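Local coordinates for protein sucrose 6(F)-phosphate phosphorylase (Thermoanaerobacterium thermosaccharolyticum DSM 571, PDB 6S9V) that belongs to the alpha-amylase family of carbohydrate-active enzymes and has a catalytic domain built as a TIM barrel, at residues G267-D272 and N301-L306; K296-N301 and F384-P389. One frame throughout, in Å; residues are numbered along the deposited sequence.

Contact 1 of 2, residues G267-D272 and N301-L306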
loop_
_atom_site.group_PDB
_atom_site.type_symbol
_atom_site.label_atom_id
_atom_site.label_comp_id
_atom_site.label_asym_id
_atom_site.label_seq_id
_atom_site.Cartn_x
_atom_site.Cartn_y
_atom_site.Cartn_z
ATOM N N GLY A 267 -15.714 -2.790 9.883
ATOM C CA GLY A 267 -14.674 -2.783 10.894
ATOM C C GLY A 267 -13.290 -3.184 10.441
ATOM O O GLY A 267 -12.460 -3.530 11.293
ATOM N N PHE A 268 -13.017 -3.171 9.137
ATOM C CA PHE A 268 -11.697 -3.475 8.603
ATOM C C PHE A 268 -10.940 -2.197 8.262
ATOM O O PHE A 268 -11.511 -1.254 7.704
ATOM C CB PHE A 268 -11.796 -4.359 7.350
ATOM C CG PHE A 268 -12.356 -5.729 7.620
ATOM C CD1 PHE A 268 -11.539 -6.754 8.067
ATOM C CD2 PHE A 268 -13.697 -5.989 7.418
ATOM C CE1 PHE A 268 -12.056 -8.012 8.318
ATOM C CE2 PHE A 268 -14.219 -7.245 7.667
ATOM C CZ PHE A 268 -13.394 -8.255 8.120
ATOM N N LEU A 269 -9.653 -2.172 8.597
ATOM C CA LEU A 269 -8.781 -1.086 8.164
ATOM C C LEU A 269 -8.481 -1.194 6.672
ATOM O O LEU A 269 -8.226 -2.283 6.153
ATOM C CB LEU A 269 -7.469 -1.102 8.953
ATOM C CG LEU A 269 -7.583 -0.836 10.458
ATOM C CD1 LEU A 269 -6.312 -1.221 11.191
ATOM C CD2 LEU A 269 -7.882 0.638 10.678
ATOM N N ILE A 270 -8.511 -0.050 5.991
ATOM C CA ILE A 270 -8.270 0.023 4.556
ATOM C C ILE A 270 -7.272 1.133 4.256
ATOM O O ILE A 270 -6.973 1.990 5.088
ATOM C CB ILE A 270 -9.565 0.266 3.749
ATOM C CG1 ILE A 270 -10.192 1.610 4.141
ATOM C CG2 ILE A 270 -10.551 -0.882 3.959
ATOM C CD1 ILE A 270 -11.315 2.061 3.223
ATOM N N TYR A 271 -6.788 1.119 3.014
ATOM C CA TYR A 271 -5.984 2.204 2.482
ATOM C C TYR A 271 -6.878 3.229 1.797
ATOM O O TYR A 271 -7.837 2.874 1.107
ATOM C CB TYR A 271 -4.975 1.696 1.459
ATOM C CG TYR A 271 -3.771 1.006 2.033
ATOM C CD1 TYR A 271 -2.743 1.740 2.613
ATOM C CD2 TYR A 271 -3.643 -0.373 1.966
ATOM C CE1 TYR A 271 -1.624 1.114 3.125
ATOM C CE2 TYR A 271 -2.533 -1.009 2.478
ATOM C CZ TYR A 271 -1.523 -0.260 3.053
ATOM O OH TYR A 271 -0.416 -0.883 3.567
ATOM N N ASP A 272 -6.524 4.495 1.940
ATOM C CA ASP A 272 -7.220 5.556 1.222
ATOM C C ASP A 272 -6.619 5.638 -0.179
ATOM O O ASP A 272 -5.623 6.318 -0.407
ATOM C CB ASP A 272 -7.103 6.879 1.966
ATOM C CG ASP A 272 -8.027 7.944 1.396
ATOM O OD1 ASP A 272 -8.365 7.847 0.199
ATOM O OD2 ASP A 272 -8.432 8.860 2.146
ATOM N N ASN A 301 -11.202 5.789 9.296
ATOM C CA ASN A 301 -10.225 4.791 9.742
ATOM C C ASN A 301 -9.541 4.167 8.524
ATOM O O ASN A 301 -9.728 3.008 8.152
ATOM C CB ASN A 301 -10.882 3.778 10.666
ATOM C CG ASN A 301 -11.118 4.360 12.062
ATOM O OD1 ASN A 301 -10.201 4.425 12.890
ATOM N ND2 ASN A 301 -12.332 4.825 12.308
ATOM N N GLN A 302 -8.726 5.006 7.896
ATOM C CA GLN A 302 -7.949 4.648 6.722
ATOM C C GLN A 302 -6.494 5.042 6.928
ATOM O O GLN A 302 -6.180 5.967 7.680
ATOM C CB GLN A 302 -8.461 5.352 5.472
ATOM C CG GLN A 302 -9.938 5.218 5.206
ATOM C CD GLN A 302 -10.284 5.668 3.798
ATOM O OE1 GLN A 302 -9.741 5.150 2.819
ATOM N NE2 GLN A 302 -11.164 6.654 3.690
ATOM N N PHE A 303 -5.604 4.338 6.236
ATOM C CA PHE A 303 -4.214 4.752 6.127
ATOM C C PHE A 303 -4.087 5.616 4.884
ATOM O O PHE A 303 -4.417 5.163 3.782
ATOM C CB PHE A 303 -3.293 3.544 6.051
ATOM C CG PHE A 303 -3.067 2.884 7.373
ATOM C CD1 PHE A 303 -4.079 2.162 7.977
ATOM C CD2 PHE A 303 -1.848 2.990 8.010
ATOM C CE1 PHE A 303 -3.871 1.544 9.198
ATOM C CE2 PHE A 303 -1.632 2.380 9.229
ATOM C CZ PHE A 303 -2.646 1.660 9.827
ATOM N N THR A 304 -3.654 6.862 5.066
ATOM C CA THR A 304 -3.552 7.785 3.946
ATOM C C THR A 304 -2.147 7.784 3.360
ATOM O O THR A 304 -1.161 7.428 4.013
ATOM C CB THR A 304 -3.916 9.215 4.348
ATOM O OG1 THR A 304 -2.945 9.726 5.269
ATOM C CG2 THR A 304 -5.300 9.267 4.969
ATOM N N MET A 305 -2.073 8.193 2.099
ATOM C CA MET A 305 -0.809 8.249 1.392
ATOM C C MET A 305 -0.988 9.213 0.238
ATOM O O MET A 305 -2.109 9.517 -0.173
ATOM C CB MET A 305 -0.394 6.872 0.880
ATOM C CG MET A 305 -1.260 6.401 -0.287
ATOM S SD MET A 305 -1.126 4.639 -0.595
ATOM C CE MET A 305 -2.498 4.064 0.394
ATOM N N LEU A 306 0.137 9.711 -0.265
ATOM C CA LEU A 306 0.179 10.276 -1.605
ATOM C C LEU A 306 0.833 9.267 -2.542
ATOM O O LEU A 306 0.172 8.728 -3.433
ATOM C CB LEU A 306 0.923 11.615 -1.604
ATOM C CG LEU A 306 0.345 12.715 -0.706
ATOM C CD1 LEU A 306 1.192 13.975 -0.770
ATOM C CD2 LEU A 306 -1.086 13.041 -1.074
HETATM O O HOH W 1 -11.666 1.150 8.706
HETATM O O HOH W 2 -4.333 8.372 0.738
#
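With CG beside the backbone N (chi1 -52°) and the chain extended beyond it, Q302 carries its amide across to D272, whose own CG stands opposite the backbone N (chi1 -169°) and brings the carboxylate up to it, the side chains crossing at a slant, their planes 19° apart. Both groups find their main partners outside the pair: Q302 NE2 binds P299 O, and D272 OD1 takes Y294 OH and the backbone N of I274 and L275, at the turn into the next helix, while OD2 pairs with R298. Q302 OE1 comes within 3.0 Å of D272 CA, and I270 CD1 lies 3.5 Å from the same oxygen. The backbones are parallel neighbours in the eight-stranded TIM barrel. F303 pairs on both sides of Y271, giving its N to I270 O (3.0 Å) and accepting at O from D272 N (2.9 Å). Y271 and F303 project into the barrel, where Y271 CD1 meets F303 CB at 3.9 Å and M305 CE lies obliquely by the tyrosine ring. L269 CD1 touches the edge of the F303 ring at CE1, 4.2 Å away. Water joins F268 O to N301 O at one end and D272 O to M305 N at the other.

Contact 2 of 2, residues K296-N301 and F384-P389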
loop_
_atom_site.group_PDB
_atom_site.type_symbol
_atom_site.label_atom_id
_atom_site.label_comp_id
_atom_site.label_asym_id
_atom_site.label_seq_id
_atom_site.Cartn_x
_atom_site.Cartn_y
_atom_site.Cartn_z
ATOM N N LYS A 296 -16.003 14.977 3.185
ATOM C CA LYS A 296 -17.312 14.937 3.826
ATOM C C LYS A 296 -17.993 13.580 3.699
ATOM O O LYS A 296 -18.993 13.345 4.380
ATOM C CB LYS A 296 -18.222 16.012 3.214
ATOM C CG LYS A 296 -17.770 17.449 3.466
ATOM C CD LYS A 296 -18.652 18.470 2.730
ATOM C CE LYS A 296 -18.171 19.905 2.964
ATOM N NZ LYS A 296 -19.020 20.919 2.262
ATOM N N ASN A 297 -17.467 12.681 2.864
ATOM C CA ASN A 297 -18.127 11.421 2.551
ATOM C C ASN A 297 -17.088 10.306 2.435
ATOM O O ASN A 297 -16.886 9.707 1.381
ATOM C CB ASN A 297 -18.920 11.522 1.248
ATOM C CG ASN A 297 -20.025 12.550 1.310
ATOM O OD1 ASN A 297 -21.113 12.273 1.810
ATOM N ND2 ASN A 297 -19.753 13.749 0.804
ATOM N N ARG A 298 -16.409 10.017 3.542
ATOM C CA ARG A 298 -15.393 8.972 3.550
ATOM C C ARG A 298 -15.250 8.454 4.967
ATOM O O ARG A 298 -15.430 9.218 5.919
ATOM C CB ARG A 298 -14.041 9.497 3.036
ATOM C CG ARG A 298 -13.299 10.398 4.011
ATOM C CD ARG A 298 -12.030 10.975 3.403
ATOM N NE ARG A 298 -10.841 10.142 3.602
ATOM C CZ ARG A 298 -10.160 10.065 4.742
ATOM N NH1 ARG A 298 -10.571 10.740 5.808
ATOM N NH2 ARG A 298 -9.081 9.294 4.824
ATOM N N PRO A 299 -14.935 7.175 5.145
ATOM C CA PRO A 299 -14.612 6.693 6.494
ATOM C C PRO A 299 -13.284 7.283 6.941
ATOM O O PRO A 299 -12.400 7.574 6.130
ATOM C CB PRO A 299 -14.534 5.173 6.327
ATOM C CG PRO A 299 -14.245 4.955 4.867
ATOM C CD PRO A 299 -14.866 6.112 4.126
ATOM N N ILE A 300 -13.137 7.457 8.252
ATOM C CA ILE A 300 -11.911 8.076 8.742
ATOM C C ILE A 300 -10.843 7.059 9.119
ATOM O O ILE A 300 -9.674 7.438 9.282
ATOM C CB ILE A 300 -12.172 9.006 9.941
ATOM C CG1 ILE A 300 -12.605 8.218 11.172
ATOM C CG2 ILE A 300 -13.223 10.049 9.577
ATOM C CD1 ILE A 300 -12.772 9.093 12.403
ATOM N N ASN A 301 -11.202 5.789 9.296
ATOM C CA ASN A 301 -10.225 4.791 9.742
ATOM C C ASN A 301 -9.541 4.167 8.524
ATOM O O ASN A 301 -9.728 3.008 8.152
ATOM C CB ASN A 301 -10.882 3.778 10.666
ATOM C CG ASN A 301 -11.118 4.360 12.062
ATOM O OD1 ASN A 301 -10.201 4.425 12.890
ATOM N ND2 ASN A 301 -12.332 4.825 12.308
ATOM N N PHE A 384 -3.660 16.703 7.296
ATOM C CA PHE A 384 -4.875 17.229 7.905
ATOM C C PHE A 384 -6.102 16.365 7.626
ATOM O O PHE A 384 -7.159 16.620 8.206
ATOM C CB PHE A 384 -5.141 18.670 7.428
ATOM C CG PHE A 384 -4.484 19.707 8.296
ATOM C CD1 PHE A 384 -3.110 19.898 8.253
ATOM C CD2 PHE A 384 -5.230 20.460 9.178
ATOM C CE1 PHE A 384 -2.502 20.832 9.069
ATOM C CE2 PHE A 384 -4.629 21.383 10.006
ATOM C CZ PHE A 384 -3.268 21.576 9.952
ATOM N N THR A 385 -5.992 15.380 6.752
ATOM C CA THR A 385 -7.092 14.453 6.471
ATOM C C THR A 385 -7.146 13.378 7.550
ATOM O O THR A 385 -6.107 12.803 7.886
ATOM C CB THR A 385 -6.906 13.799 5.102
ATOM O OG1 THR A 385 -6.927 14.809 4.088
ATOM C CG2 THR A 385 -8.030 12.786 4.821
ATOM N N PRO A 386 -8.320 13.096 8.121
ATOM C CA PRO A 386 -8.404 12.028 9.127
ATOM C C PRO A 386 -7.883 10.708 8.575
ATOM O O PRO A 386 -8.176 10.321 7.440
ATOM C CB PRO A 386 -9.900 11.958 9.448
ATOM C CG PRO A 386 -10.416 13.332 9.152
ATOM C CD PRO A 386 -9.606 13.800 7.952
ATOM N N GLY A 387 -7.113 10.014 9.404
ATOM C CA GLY A 387 -6.466 8.772 9.029
ATOM C C GLY A 387 -5.001 8.774 9.454
ATOM O O GLY A 387 -4.434 9.787 9.819
ATOM N N ILE A 388 -4.424 7.574 9.374
ATOM C CA ILE A 388 -3.012 7.403 9.744
ATOM C C ILE A 388 -2.178 7.750 8.530
ATOM O O ILE A 388 -2.267 7.065 7.502
ATOM C CB ILE A 388 -2.734 5.961 10.209
ATOM C CG1 ILE A 388 -3.643 5.595 11.380
ATOM C CG2 ILE A 388 -1.255 5.803 10.554
ATOM C CD1 ILE A 388 -3.411 6.429 12.612
ATOM N N PRO A 389 -1.342 8.801 8.589
ATOM C CA PRO A 389 -0.591 9.232 7.399
ATOM C C PRO A 389 0.695 8.439 7.202
ATOM O O PRO A 389 1.471 8.242 8.139
ATOM C CB PRO A 389 -0.293 10.710 7.680
ATOM C CG PRO A 389 -0.486 10.902 9.164
ATOM C CD PRO A 389 -1.076 9.650 9.764
#
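R298 is the first residue of the 296-301 loop to reach T385 and P386. Its CG sits between the backbone N and the carbonyl carbon (chi1 74°), and a bend at chi3 (-90°) turns the guanidinium end-on to the carbonyl of P386. Both terminal nitrogens converge on that one oxygen: R298 NH1 and NH2 each donate a hydrogen bond to P386 O, over 2.9 and 3.0 Å, and both bonds are bent at the hydrogen. The NH2 donor almost continues the line of the C=O bond (175°), whereas NH1 approaches at a more bent angle, tilted from the carbonyl plane. The oxygen stays close to the guanidinium plane, so this fork fixes the rotation of the group. Over one of its faces, offset toward the rim, rests the methyl of T385, with CG2 3.4 Å from R298 NH1; the threonine hydroxyl is engaged by I381 O instead. NH2 has a second, charged partner in D272, so the arginine serves a carboxylate and a backbone carbonyl at once.

Two residues on, I300 returns to the second segment: its CB packs 3.8 Å from P386 CB, CG2 lies just as near, and the two side chains cross at about a right angle. Beside this apolar patch, I300 O receives a CA-H...O contact from G387 CA at 3.5 Å. The backbone angles of G387, with phi positive, would jam a CB against the carbonyl O of P386, which accounts for a glycine here.

Both segments lead from a helix into a barrel strand, 289-295 into 302-304 and 372-384 into 388-392. The contact thus joins two successive alpha-to-beta connections, at the strand-entry end of a TIM barrel.

How the contacts relate
Contacts 1 and 2 share N301 and have centres about 8 Å apart. Strand 302-304 is the common element, flanked in the barrel by 269-271 and by 388-392. Contact 1 lies deep in the protein, while contact 2 is only partly buried. A salt bridge ties them, R298 NH2 lying 2.8 Å from D272 OD2, so the arginine that grips the 384-389 segment also reaches D272 of the 267-272 segment. T304 N and I388 O, 2.8 Å apart, probably form a hydrogen bond, and F303 CE2 packs 3.7 Å from I388 CG2. A sulfate ion, probably from the crystallisation liquor, lies about 4 Å from the Y271 side chain.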